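Aldose 1-epimerase (Escherichia coli, PDB 3NRE) probably interconverts the alpha and beta anomers of aldose sugars, as expected of a putative aldose 1-epimerase of the galactose mutarotase superfamily. Local coordinates at residues Arg159-Ala164 / Asn190-Leu195; Met2-Leu7 / Asp15-Gly20; Trp78-Leu83 / Arg171-Ala176; Val64-Glu69 / Ala139-Phe144. All blocks are in the same frame, centred on the assembly; numbering follows the deposited sequence. Where two conformers were deposited one is given.

Interaction 1 (Arg159-Ala164 / Asn190-Leu195); sequences RIQAQA and NQPAPL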
# COMPACT_ATOMS: atom_id res chain seq x y z
N ARG A 159 11.22 0.76 15.53
CA ARG A 159 10.30 -0.22 16.11
C ARG A 159 8.91 0.06 15.55
O ARG A 159 8.57 1.19 15.28
CB ARG A 159 10.29 -0.15 17.65
CG ARG A 159 11.70 -0.42 18.31
CD ARG A 159 11.61 -0.65 19.77
NE ARG A 159 10.71 0.31 20.43
CZ ARG A 159 10.20 0.14 21.65
NH1 ARG A 159 10.52 -0.94 22.35
NH2 ARG A 159 9.37 1.05 22.18
N ILE A 160 8.13 -0.99 15.32
CA ILE A 160 6.74 -0.85 14.90
C ILE A 160 5.79 -1.62 15.81
O ILE A 160 6.21 -2.56 16.51
CB ILE A 160 6.51 -1.34 13.44
CG1 ILE A 160 6.79 -2.84 13.33
CG2 ILE A 160 7.40 -0.56 12.49
CD1 ILE A 160 6.31 -3.44 11.97
N GLN A 161 4.55 -1.16 15.79
CA GLN A 161 3.47 -1.76 16.58
C GLN A 161 2.22 -1.75 15.72
O GLN A 161 1.83 -0.73 15.18
CB GLN A 161 3.21 -0.99 17.86
CG GLN A 161 2.20 -1.71 18.77
CD GLN A 161 1.90 -0.93 20.04
OE1 GLN A 161 2.27 0.25 20.17
NE2 GLN A 161 1.24 -1.57 20.98
N ALA A 162 1.64 -2.93 15.53
CA ALA A 162 0.49 -3.10 14.65
C ALA A 162 -0.22 -4.40 15.07
O ALA A 162 0.29 -5.49 14.87
CB ALA A 162 0.93 -3.19 13.17
N GLN A 163 -1.38 -4.26 15.70
CA GLN A 163 -2.16 -5.41 16.18
C GLN A 163 -2.31 -6.51 15.15
O GLN A 163 -2.54 -6.23 14.00
CB GLN A 163 -3.54 -4.91 16.61
CG GLN A 163 -4.54 -6.00 17.01
CD GLN A 163 -5.90 -5.39 17.36
OE1 GLN A 163 -6.02 -4.67 18.35
NE2 GLN A 163 -6.91 -5.64 16.52
N ALA A 164 -2.16 -7.77 15.58
CA ALA A 164 -2.32 -8.91 14.71
C ALA A 164 -2.68 -10.14 15.52
O ALA A 164 -2.14 -10.34 16.61
CB ALA A 164 -1.05 -9.19 13.87
N ASN A 190 2.35 -6.80 18.03
CA ASN A 190 1.29 -6.31 18.94
C ASN A 190 1.79 -5.27 19.95
O ASN A 190 1.12 -4.30 20.26
CB ASN A 190 0.59 -7.47 19.66
CG ASN A 190 -0.34 -8.24 18.73
OD1 ASN A 190 -1.47 -7.81 18.49
ND2 ASN A 190 0.16 -9.34 18.16
N GLN A 191 3.01 -5.50 20.46
CA GLN A 191 3.76 -4.49 21.26
C GLN A 191 4.94 -4.02 20.36
O GLN A 191 5.41 -4.78 19.51
CB GLN A 191 4.29 -5.10 22.56
CG GLN A 191 3.21 -5.42 23.65
CD GLN A 191 2.30 -4.20 23.94
OE1 GLN A 191 1.11 -4.22 23.61
NE2 GLN A 191 2.89 -3.14 24.49
N PRO A 192 5.42 -2.77 20.54
CA PRO A 192 6.51 -2.28 19.70
C PRO A 192 7.67 -3.27 19.59
O PRO A 192 8.14 -3.78 20.63
CB PRO A 192 6.96 -1.01 20.41
CG PRO A 192 5.78 -0.58 21.22
CD PRO A 192 5.08 -1.84 21.63
N ALA A 193 8.15 -3.52 18.38
CA ALA A 193 9.20 -4.50 18.18
C ALA A 193 10.09 -4.07 17.02
O ALA A 193 9.62 -3.43 16.12
CB ALA A 193 8.58 -5.87 17.88
N PRO A 194 11.37 -4.49 17.03
CA PRO A 194 12.23 -4.18 15.87
C PRO A 194 11.83 -4.96 14.62
O PRO A 194 11.16 -6.01 14.74
CB PRO A 194 13.63 -4.65 16.34
CG PRO A 194 13.34 -5.73 17.40
CD PRO A 194 12.06 -5.28 18.08
N LEU A 195 12.22 -4.46 13.45
CA LEU A 195 12.09 -5.26 12.24
C LEU A 195 13.19 -6.31 12.26
O LEU A 195 14.34 -6.02 12.60
CB LEU A 195 12.24 -4.42 10.96
CG LEU A 195 11.05 -3.58 10.46
CD1 LEU A 195 9.78 -4.39 10.15
CD2 LEU A 195 10.77 -2.40 11.46
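Ile160 and Ala193 form an antiparallel hydrogen-bonded pair, Ile160 N giving to Ala193 O at 3.0 Å and Ala193 N returning to Ile160 O at 2.9 Å. The short strand 193-194 thereby lies along strand 159-162 at the border of a nine-stranded antiparallel sheet. Between these two segments, past Pro192, side-chain amides take over the bonding. Gln161, its chain extended with CG anti to the backbone N (chi1 -173°), lies alongside Pro192 and sends NE2 to Asn190 O at 2.8 Å, close to its own amide plane. Asn190 then grips the backbone of Ala164 twice: OD1 receives Ala164 N from above the carbonyl plane, whereas ND2 meets a lone pair of Ala164 O in plane at 2.9 Å and also bonds Asp188. At the other end the guanidinium of Arg159, salt-bridged to Glu214, lays one face over Pro192 CB, 3.6 Å from NH2. On the face carrying Ile160 and Ala193, Ile160 CG2 meets Leu195 CD2 at 4.0 Å, among Ile235 and Phe251. Asn190 thus acts much as a further stretch of backbone would, satisfying both Ala164 N and Ala164 O and carrying the pairing beyond the short strand.

Interaction 2 (Met2-Leu7 / Asp15-Gly20); sequences MTIYTL and DVSDQG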
# COMPACT_ATOMS: atom_id res chain seq x y z
N MSE A 2 6.26 13.26 -17.51
CA MSE A 2 6.32 13.08 -16.07
C MSE A 2 6.07 14.45 -15.42
O MSE A 2 6.54 15.50 -15.90
CB MSE A 2 7.66 12.52 -15.70
CG MSE A 2 7.94 12.59 -14.28
SE MSE A 2 9.27 11.27 -13.99
CE MSE A 2 10.41 12.41 -13.01
N THR A 3 5.24 14.45 -14.39
CA THR A 3 5.02 15.65 -13.62
C THR A 3 5.15 15.33 -12.15
O THR A 3 4.55 14.34 -11.67
CB THR A 3 3.64 16.20 -13.87
OG1 THR A 3 3.33 16.15 -15.29
CG2 THR A 3 3.53 17.63 -13.31
N ILE A 4 5.84 16.22 -11.42
CA ILE A 4 5.90 16.13 -9.97
C ILE A 4 5.23 17.38 -9.34
O ILE A 4 5.57 18.54 -9.65
CB ILE A 4 7.34 16.10 -9.45
CG1 ILE A 4 8.21 15.00 -10.10
CG2 ILE A 4 7.34 15.94 -7.92
CD1 ILE A 4 7.80 13.70 -9.89
N TYR A 5 4.30 17.09 -8.44
CA TYR A 5 3.48 18.11 -7.77
C TYR A 5 3.92 18.19 -6.32
O TYR A 5 4.04 17.17 -5.66
CB TYR A 5 1.98 17.68 -7.78
CG TYR A 5 1.45 17.43 -9.18
CD1 TYR A 5 0.99 18.48 -9.93
CD2 TYR A 5 1.45 16.16 -9.75
CE1 TYR A 5 0.55 18.29 -11.23
CE2 TYR A 5 0.96 15.96 -11.06
CZ TYR A 5 0.55 17.06 -11.78
OH TYR A 5 0.08 16.92 -13.07
N THR A 6 4.15 19.39 -5.82
CA THR A 6 4.60 19.59 -4.44
C THR A 6 3.48 20.24 -3.64
O THR A 6 2.86 21.18 -4.12
CB THR A 6 5.81 20.44 -4.39
OG1 THR A 6 6.85 19.75 -5.10
CG2 THR A 6 6.25 20.74 -2.92
N LEU A 7 3.26 19.71 -2.44
CA LEU A 7 2.36 20.33 -1.43
C LEU A 7 3.17 20.65 -0.23
O LEU A 7 4.10 19.96 0.09
CB LEU A 7 1.31 19.33 -0.95
CG LEU A 7 0.40 18.68 -1.96
CD1 LEU A 7 -0.69 17.95 -1.18
CD2 LEU A 7 -0.16 19.78 -2.84
N ASP A 15 5.91 15.42 -2.15
CA ASP A 15 6.02 15.38 -3.62
C ASP A 15 5.24 14.17 -4.15
O ASP A 15 5.36 13.07 -3.59
CB ASP A 15 7.48 15.23 -4.04
CG ASP A 15 8.29 16.52 -3.96
OD1 ASP A 15 7.73 17.60 -3.60
OD2 ASP A 15 9.50 16.48 -4.33
N VAL A 16 4.48 14.36 -5.23
CA VAL A 16 3.65 13.31 -5.83
C VAL A 16 3.85 13.31 -7.32
O VAL A 16 3.92 14.38 -7.92
CB VAL A 16 2.13 13.52 -5.57
CG1 VAL A 16 1.29 12.42 -6.22
CG2 VAL A 16 1.84 13.62 -4.06
N SER A 17 3.96 12.13 -7.93
CA SER A 17 4.13 12.01 -9.36
C SER A 17 2.89 11.48 -10.03
O SER A 17 2.23 10.60 -9.47
CB SER A 17 5.28 11.02 -9.66
OG SER A 17 5.37 10.74 -11.03
N ASP A 18 2.64 11.96 -11.25
CA ASP A 18 1.56 11.38 -12.07
C ASP A 18 1.90 9.98 -12.60
O ASP A 18 1.04 9.33 -13.17
CB ASP A 18 1.13 12.28 -13.22
CG ASP A 18 2.27 12.63 -14.22
OD1 ASP A 18 3.42 12.17 -14.08
OD2 ASP A 18 1.96 13.45 -15.14
N GLN A 19 3.16 9.54 -12.48
CA GLN A 19 3.56 8.21 -12.92
C GLN A 19 3.20 7.26 -11.78
O GLN A 19 3.89 7.19 -10.74
CB GLN A 19 5.06 8.13 -13.19
CG GLN A 19 5.51 9.11 -14.21
CD GLN A 19 4.86 8.96 -15.56
OE1 GLN A 19 5.10 7.96 -16.25
NE2 GLN A 19 4.07 9.96 -15.98
N GLY A 20 2.08 6.56 -11.93
CA GLY A 20 1.64 5.63 -10.90
C GLY A 20 0.86 6.23 -9.73
O GLY A 20 0.52 5.55 -8.80
O HOH W 1 -0.68 14.82 -14.49
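Tyr5 and Val16 form a hydrogen-bonded pair of an antiparallel hairpin, strands 4-9 and 12-17, flanked by the non-hydrogen-bonded pairs Ile4-Ser17 and Thr6-Asp15. Tyr5 N reaches Val16 O at 2.8 Å in a nearly straight bond. On the face carrying Ile4 and Thr6, Thr6 OG1 donates to Asp15 OD1 at 2.8 Å from above the carboxylate plane, while OD2 of the same aspartate is salt-bridged to Lys39; Ile4 CD1 packs on Ser17 CB. Beyond the strand end the pairing passes to Asp18. Its N bonds Thr3 O, and its carboxylate folds back with CG between the backbone N and the carbonyl carbon (chi1 59°), which brings OD1 to within 2.9 Å of Thr3 N. Gln19 NE2, which also bonds Glu91, reaches that same OD1 from the opposite face, 3.0 Å away. One water joins Asp18 OD2 to Tyr5 OH, 2.6 Å from the phenol oxygen, and Thr3 CG2 lies over a face of the Tyr5 ring. An alanine in place of Asp18 would probably leave Thr3 N without its acceptor, cost Gln19 NE2 one of its partners and hold the start of the chain less firmly. Two N-H donors on opposite faces, with a water at the second oxygen, would favour a charged carboxylate, which ties the start of the chain to the turn after strand 12-17.

Interaction 3 (Trp78-Leu83 / Arg171-Ala176); sequences WDAHYL and REQWLA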
# COMPACT_ATOMS: atom_id res chain seq x y z
N TRP A 78 9.04 -9.01 -13.69
CA TRP A 78 9.73 -9.71 -12.62
C TRP A 78 8.88 -10.59 -11.70
O TRP A 78 9.43 -11.17 -10.76
CB TRP A 78 10.52 -8.69 -11.75
CG TRP A 78 9.77 -7.50 -11.24
CD1 TRP A 78 9.73 -6.25 -11.82
CD2 TRP A 78 9.00 -7.39 -10.04
NE1 TRP A 78 8.98 -5.41 -11.09
CE2 TRP A 78 8.53 -6.06 -9.97
CE3 TRP A 78 8.67 -8.28 -9.01
CZ2 TRP A 78 7.72 -5.61 -8.95
CZ3 TRP A 78 7.86 -7.80 -7.96
CH2 TRP A 78 7.43 -6.48 -7.94
N ASP A 79 7.57 -10.69 -11.97
CA ASP A 79 6.64 -11.52 -11.16
C ASP A 79 5.70 -12.29 -12.12
O ASP A 79 5.12 -11.68 -13.06
CB ASP A 79 5.87 -10.65 -10.19
CG ASP A 79 5.19 -11.44 -9.04
OD1 ASP A 79 4.75 -12.61 -9.22
OD2 ASP A 79 5.22 -10.92 -7.91
N ALA A 80 5.59 -13.60 -11.93
CA ALA A 80 4.64 -14.43 -12.66
C ALA A 80 3.19 -14.07 -12.37
O ALA A 80 2.29 -14.29 -13.20
CB ALA A 80 4.86 -15.95 -12.40
N HIS A 81 2.95 -13.52 -11.19
CA HIS A 81 1.60 -13.13 -10.82
C HIS A 81 1.34 -11.67 -11.09
O HIS A 81 2.17 -10.83 -10.76
CB HIS A 81 1.32 -13.40 -9.34
CG HIS A 81 1.07 -14.84 -9.06
ND1 HIS A 81 2.09 -15.74 -8.87
CD2 HIS A 81 -0.08 -15.55 -9.06
CE1 HIS A 81 1.57 -16.95 -8.75
NE2 HIS A 81 0.26 -16.86 -8.82
N TYR A 82 0.17 -11.41 -11.65
CA TYR A 82 -0.42 -10.08 -11.66
C TYR A 82 -0.36 -9.56 -10.24
O TYR A 82 -0.74 -10.27 -9.29
CB TYR A 82 -1.84 -10.16 -12.17
CG TYR A 82 -2.59 -8.84 -12.18
CD1 TYR A 82 -3.28 -8.42 -11.07
CD2 TYR A 82 -2.65 -8.07 -13.31
CE1 TYR A 82 -4.00 -7.22 -11.08
CE2 TYR A 82 -3.38 -6.87 -13.32
CZ TYR A 82 -4.05 -6.48 -12.22
OH TYR A 82 -4.84 -5.32 -12.23
N LEU A 83 0.16 -8.34 -10.08
CA LEU A 83 0.49 -7.79 -8.77
C LEU A 83 -0.06 -6.36 -8.57
O LEU A 83 0.18 -5.52 -9.40
CB LEU A 83 2.03 -7.81 -8.68
CG LEU A 83 2.68 -7.23 -7.50
CD1 LEU A 83 2.26 -7.98 -6.17
CD2 LEU A 83 4.24 -7.20 -7.59
N ARG A 171 4.97 -18.72 1.12
CA ARG A 171 5.30 -19.90 0.39
C ARG A 171 6.03 -19.54 -0.91
O ARG A 171 6.55 -18.42 -1.06
CB ARG A 171 4.04 -20.80 0.21
CG ARG A 171 2.91 -20.17 -0.62
CD ARG A 171 1.75 -21.13 -0.84
NE ARG A 171 0.60 -20.49 -1.46
CZ ARG A 171 -0.01 -20.92 -2.57
NH1 ARG A 171 0.41 -21.99 -3.19
NH2 ARG A 171 -1.04 -20.24 -3.04
N GLU A 172 6.08 -20.47 -1.85
CA GLU A 172 6.73 -20.24 -3.12
C GLU A 172 6.07 -19.09 -3.93
O GLU A 172 4.89 -18.70 -3.70
CB GLU A 172 6.77 -21.55 -3.92
CG GLU A 172 7.49 -22.68 -3.20
CD GLU A 172 6.60 -23.55 -2.24
OE1 GLU A 172 5.40 -23.20 -2.04
OE2 GLU A 172 7.09 -24.57 -1.73
N GLN A 173 6.85 -18.51 -4.86
CA GLN A 173 6.35 -17.44 -5.76
C GLN A 173 5.89 -16.17 -5.03
O GLN A 173 5.09 -15.38 -5.54
CB GLN A 173 5.21 -17.96 -6.63
CG GLN A 173 5.57 -19.14 -7.53
CD GLN A 173 4.40 -19.47 -8.48
OE1 GLN A 173 3.41 -20.08 -8.07
NE2 GLN A 173 4.55 -19.13 -9.72
N TRP A 174 6.42 -15.97 -3.82
CA TRP A 174 6.09 -14.80 -2.99
C TRP A 174 4.67 -14.76 -2.51
O TRP A 174 4.18 -13.73 -2.09
CB TRP A 174 6.47 -13.49 -3.66
CG TRP A 174 7.86 -13.40 -3.99
CD1 TRP A 174 8.92 -13.72 -3.16
CD2 TRP A 174 8.40 -13.02 -5.22
NE1 TRP A 174 10.10 -13.56 -3.83
CE2 TRP A 174 9.81 -13.12 -5.11
CE3 TRP A 174 7.84 -12.63 -6.43
CZ2 TRP A 174 10.67 -12.82 -6.16
CZ3 TRP A 174 8.70 -12.31 -7.50
CH2 TRP A 174 10.10 -12.42 -7.36
N LEU A 175 3.98 -15.90 -2.57
CA LEU A 175 2.58 -15.97 -2.29
C LEU A 175 2.33 -16.21 -0.79
O LEU A 175 3.09 -16.87 -0.10
CB LEU A 175 1.91 -17.15 -3.04
CG LEU A 175 1.79 -17.02 -4.57
CD1 LEU A 175 1.35 -18.29 -5.22
CD2 LEU A 175 0.89 -15.87 -4.98
N ALA A 176 1.23 -15.67 -0.32
CA ALA A 176 0.70 -16.07 0.99
C ALA A 176 0.36 -17.57 1.06
O ALA A 176 -0.29 -18.11 0.15
CB ALA A 176 -0.51 -15.24 1.33
O HOH W 2 4.69 -14.83 -8.11
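Leu175 packs on the imidazole of His81: CD2 stands over the ring at 3.9 Å from its centroid, only 7° off the normal, a CH-pi contact, and CD1 approaches His81 CE1 at 3.8 Å. The amide of Gln173 comes to the edge of the same ring, OE1 lying 3.7 Å from His81 CE1, with amide and ring planes steeply inclined. A second group forms round Trp174, whose six-membered ring presents its edge: CE3 meets Asp79 OD2 at 3.5 Å, and CZ3 lies at the same distance from Trp78 O. With CG anti to the carbonyl carbon (chi1 -58°), the indole is carried toward the 78-79 backbone, and the carboxylate of Asp79 stands at 73° to it. No direct hydrogen bond crosses between the segments; one water donates to Asp79 OD1 and to Gln173 O, 2.7 Å from the latter, and lies 2.9 Å from His81 ND1. The contact joins two irregular loops of the all-beta galactose mutarotase-like fold, one between strands 68-71 and 93-97, the other linking antiparallel strands 166-170 and 176-180. Within the first loop Asp79 OD1 takes the N-H of His81 two residues on, an Asx turn that holds the carboxylate and the imidazole near the same water. Further out, Arg57 forms a salt bridge with Asp79 OD2, and Gly60 N is hydrogen-bonded to His81 NE2, fixing the ring's far side. In the second loop Arg171 N bonds Leu175 O and Arg171 NE bonds Ala176 O, while Asn201 holds Trp174 O.

Interaction 4 (Val64-Glu69 / Ala139-Phe144); sequences VWQGRE and AETLPF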
# COMPACT_ATOMS: atom_id res chain seq x y z
N VAL A 64 -12.95 -17.23 -9.59
CA VAL A 64 -14.35 -17.35 -9.98
C VAL A 64 -15.12 -16.28 -9.23
O VAL A 64 -14.95 -16.11 -8.03
CB VAL A 64 -14.94 -18.69 -9.58
CG1 VAL A 64 -16.45 -18.71 -9.97
CG2 VAL A 64 -14.23 -19.84 -10.27
N TRP A 65 -15.95 -15.56 -9.96
CA TRP A 65 -16.87 -14.60 -9.33
C TRP A 65 -18.25 -14.73 -9.95
O TRP A 65 -18.41 -14.63 -11.17
CB TRP A 65 -16.32 -13.18 -9.47
CG TRP A 65 -17.19 -12.18 -8.76
CD1 TRP A 65 -18.09 -11.34 -9.32
CD2 TRP A 65 -17.27 -11.99 -7.34
NE1 TRP A 65 -18.74 -10.62 -8.33
CE2 TRP A 65 -18.26 -11.00 -7.11
CE3 TRP A 65 -16.62 -12.57 -6.24
CZ2 TRP A 65 -18.59 -10.55 -5.83
CZ3 TRP A 65 -16.96 -12.12 -4.95
CH2 TRP A 65 -17.93 -11.13 -4.76
N GLN A 66 -19.24 -14.95 -9.09
CA GLN A 66 -20.64 -15.13 -9.50
C GLN A 66 -20.76 -16.11 -10.67
O GLN A 66 -21.38 -15.83 -11.71
CB GLN A 66 -21.33 -13.76 -9.77
CG GLN A 66 -21.78 -13.05 -8.46
CD GLN A 66 -22.08 -11.55 -8.61
OE1 GLN A 66 -22.57 -11.10 -9.65
NE2 GLN A 66 -21.77 -10.77 -7.57
N GLY A 67 -20.14 -17.27 -10.49
CA GLY A 67 -20.15 -18.33 -11.48
C GLY A 67 -19.32 -18.18 -12.75
O GLY A 67 -19.45 -19.01 -13.65
N ARG A 68 -18.44 -17.18 -12.83
CA ARG A 68 -17.68 -16.98 -14.07
C ARG A 68 -16.17 -16.97 -13.76
O ARG A 68 -15.76 -16.41 -12.74
CB ARG A 68 -18.11 -15.71 -14.79
CG ARG A 68 -17.20 -15.29 -15.94
CD ARG A 68 -17.90 -14.28 -16.87
NE ARG A 68 -16.94 -13.54 -17.70
CZ ARG A 68 -17.21 -12.40 -18.33
NH1 ARG A 68 -18.41 -11.84 -18.24
NH2 ARG A 68 -16.26 -11.79 -19.04
N GLU A 69 -15.39 -17.62 -14.64
CA GLU A 69 -13.94 -17.78 -14.46
C GLU A 69 -13.23 -16.60 -15.12
O GLU A 69 -13.43 -16.35 -16.30
CB GLU A 69 -13.45 -19.13 -15.03
CG GLU A 69 -11.90 -19.35 -15.08
CD GLU A 69 -11.27 -19.89 -13.79
OE1 GLU A 69 -11.98 -20.14 -12.78
OE2 GLU A 69 -10.03 -20.06 -13.77
N ALA A 139 -18.91 -4.11 -17.22
CA ALA A 139 -20.27 -4.57 -17.54
C ALA A 139 -20.82 -5.53 -16.47
O ALA A 139 -22.02 -5.85 -16.47
CB ALA A 139 -20.30 -5.22 -18.92
N GLU A 140 -19.97 -5.96 -15.54
CA GLU A 140 -20.34 -6.90 -14.47
C GLU A 140 -19.81 -6.51 -13.09
O GLU A 140 -18.73 -5.91 -12.96
CB GLU A 140 -19.77 -8.30 -14.79
CG GLU A 140 -20.12 -8.85 -16.17
CD GLU A 140 -21.60 -9.20 -16.31
OE1 GLU A 140 -22.35 -9.16 -15.30
OE2 GLU A 140 -22.02 -9.53 -17.45
N THR A 141 -20.55 -6.91 -12.05
CA THR A 141 -20.10 -6.76 -10.67
C THR A 141 -18.81 -7.56 -10.41
O THR A 141 -18.76 -8.72 -10.80
CB THR A 141 -21.17 -7.32 -9.74
OG1 THR A 141 -22.37 -6.59 -9.95
CG2 THR A 141 -20.75 -7.23 -8.26
N LEU A 142 -17.79 -6.92 -9.79
CA LEU A 142 -16.51 -7.58 -9.40
C LEU A 142 -16.12 -7.16 -8.00
O LEU A 142 -16.65 -6.17 -7.49
CB LEU A 142 -15.41 -7.23 -10.38
CG LEU A 142 -15.47 -7.86 -11.77
CD1 LEU A 142 -14.44 -7.27 -12.72
CD2 LEU A 142 -15.26 -9.38 -11.69
N PRO A 143 -15.25 -7.94 -7.34
CA PRO A 143 -14.85 -7.61 -5.97
C PRO A 143 -13.59 -6.73 -5.94
O PRO A 143 -12.59 -7.04 -6.60
CB PRO A 143 -14.63 -9.01 -5.35
CG PRO A 143 -14.04 -9.79 -6.46
CD PRO A 143 -14.83 -9.31 -7.70
N PHE A 144 -13.70 -5.62 -5.21
CA PHE A 144 -12.70 -4.58 -5.18
C PHE A 144 -12.05 -4.41 -3.83
O PHE A 144 -12.62 -4.66 -2.76
CB PHE A 144 -13.31 -3.22 -5.59
CG PHE A 144 -13.55 -3.04 -7.10
CD1 PHE A 144 -14.61 -3.66 -7.72
CD2 PHE A 144 -12.79 -2.16 -7.86
CE1 PHE A 144 -14.83 -3.49 -9.06
CE2 PHE A 144 -13.04 -1.98 -9.24
CZ PHE A 144 -14.08 -2.61 -9.81
O HOH W 3 -20.32 -10.67 -11.83
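Trp65 lays one face of its indole on Pro143, and this CH-pi packing dominates the contact. Pro143 CD sits over the five-membered ring at 3.8 Å from its centroid, 15° off the normal, while CG and CB lie by CE3 and CZ3 of the six-membered ring. Leu142 CA adds to the same face nearer its rim, and Leu142 CD2 comes within 4.2 Å of Trp65 CD1. The indole extends from the turn because CG is anti to the backbone N (chi1 -176°). The opposite face is backed by Gln66 CG from the turn itself, which leaves the ring sandwiched.

Thr141 contributes both backbone and side chain. Its O lies 3.1 Å from Trp65 CD1, and CG2 is 3.7 Å from Gln66 NE2. A water donates to Thr141 O at 2.7 Å and, at a longer 3.2 Å, to Gln66 OE1, bridging the two segments. At the outer end Arg68 and Glu140 approach without a salt bridge, NH1 standing 4.4 Å from OE2. An alanine at Trp65 would probably open a gap over Pro143 and Leu142 and take away the main apolar hold of the hairpin on strand 142-153.

Ala273 of strand 272-274, paired with 142-153, and Tyr70 also touch the indole. Trp65 to Arg68 form a type I' turn, with Trp65 N bonded to Arg68 O and Arg68 N to Trp65 O: a beta hairpin with a two-residue loop, built of strands 62-65 and 68-71 and docked by its tryptophan on the start of the long strand 142-153.

How the interactions relate
Interactions 1 and 2 pair neighbouring strands through backbone hydrogen bonds, on opposite sides of the chain's centre and about 31 Å apart between centres. Interactions 3 and 4 instead dock loops or a hairpin tip through side chains and a bridging water, with no clear direct hydrogen bond across; their nearest atoms are about 9 Å apart. The apolar faces of interactions 1 (Ile160, Leu195) and 2 (Tyr5, Val16) turn into the fold, whereas interaction 4, about 24 Å from the chain centre, sits on a mostly exposed hairpin tip. Interactions 1 and 2 both pass from strand pairing to side-chain amide or carboxylate bonds; CH-pi packing marks 3 and 4. No two share a strand.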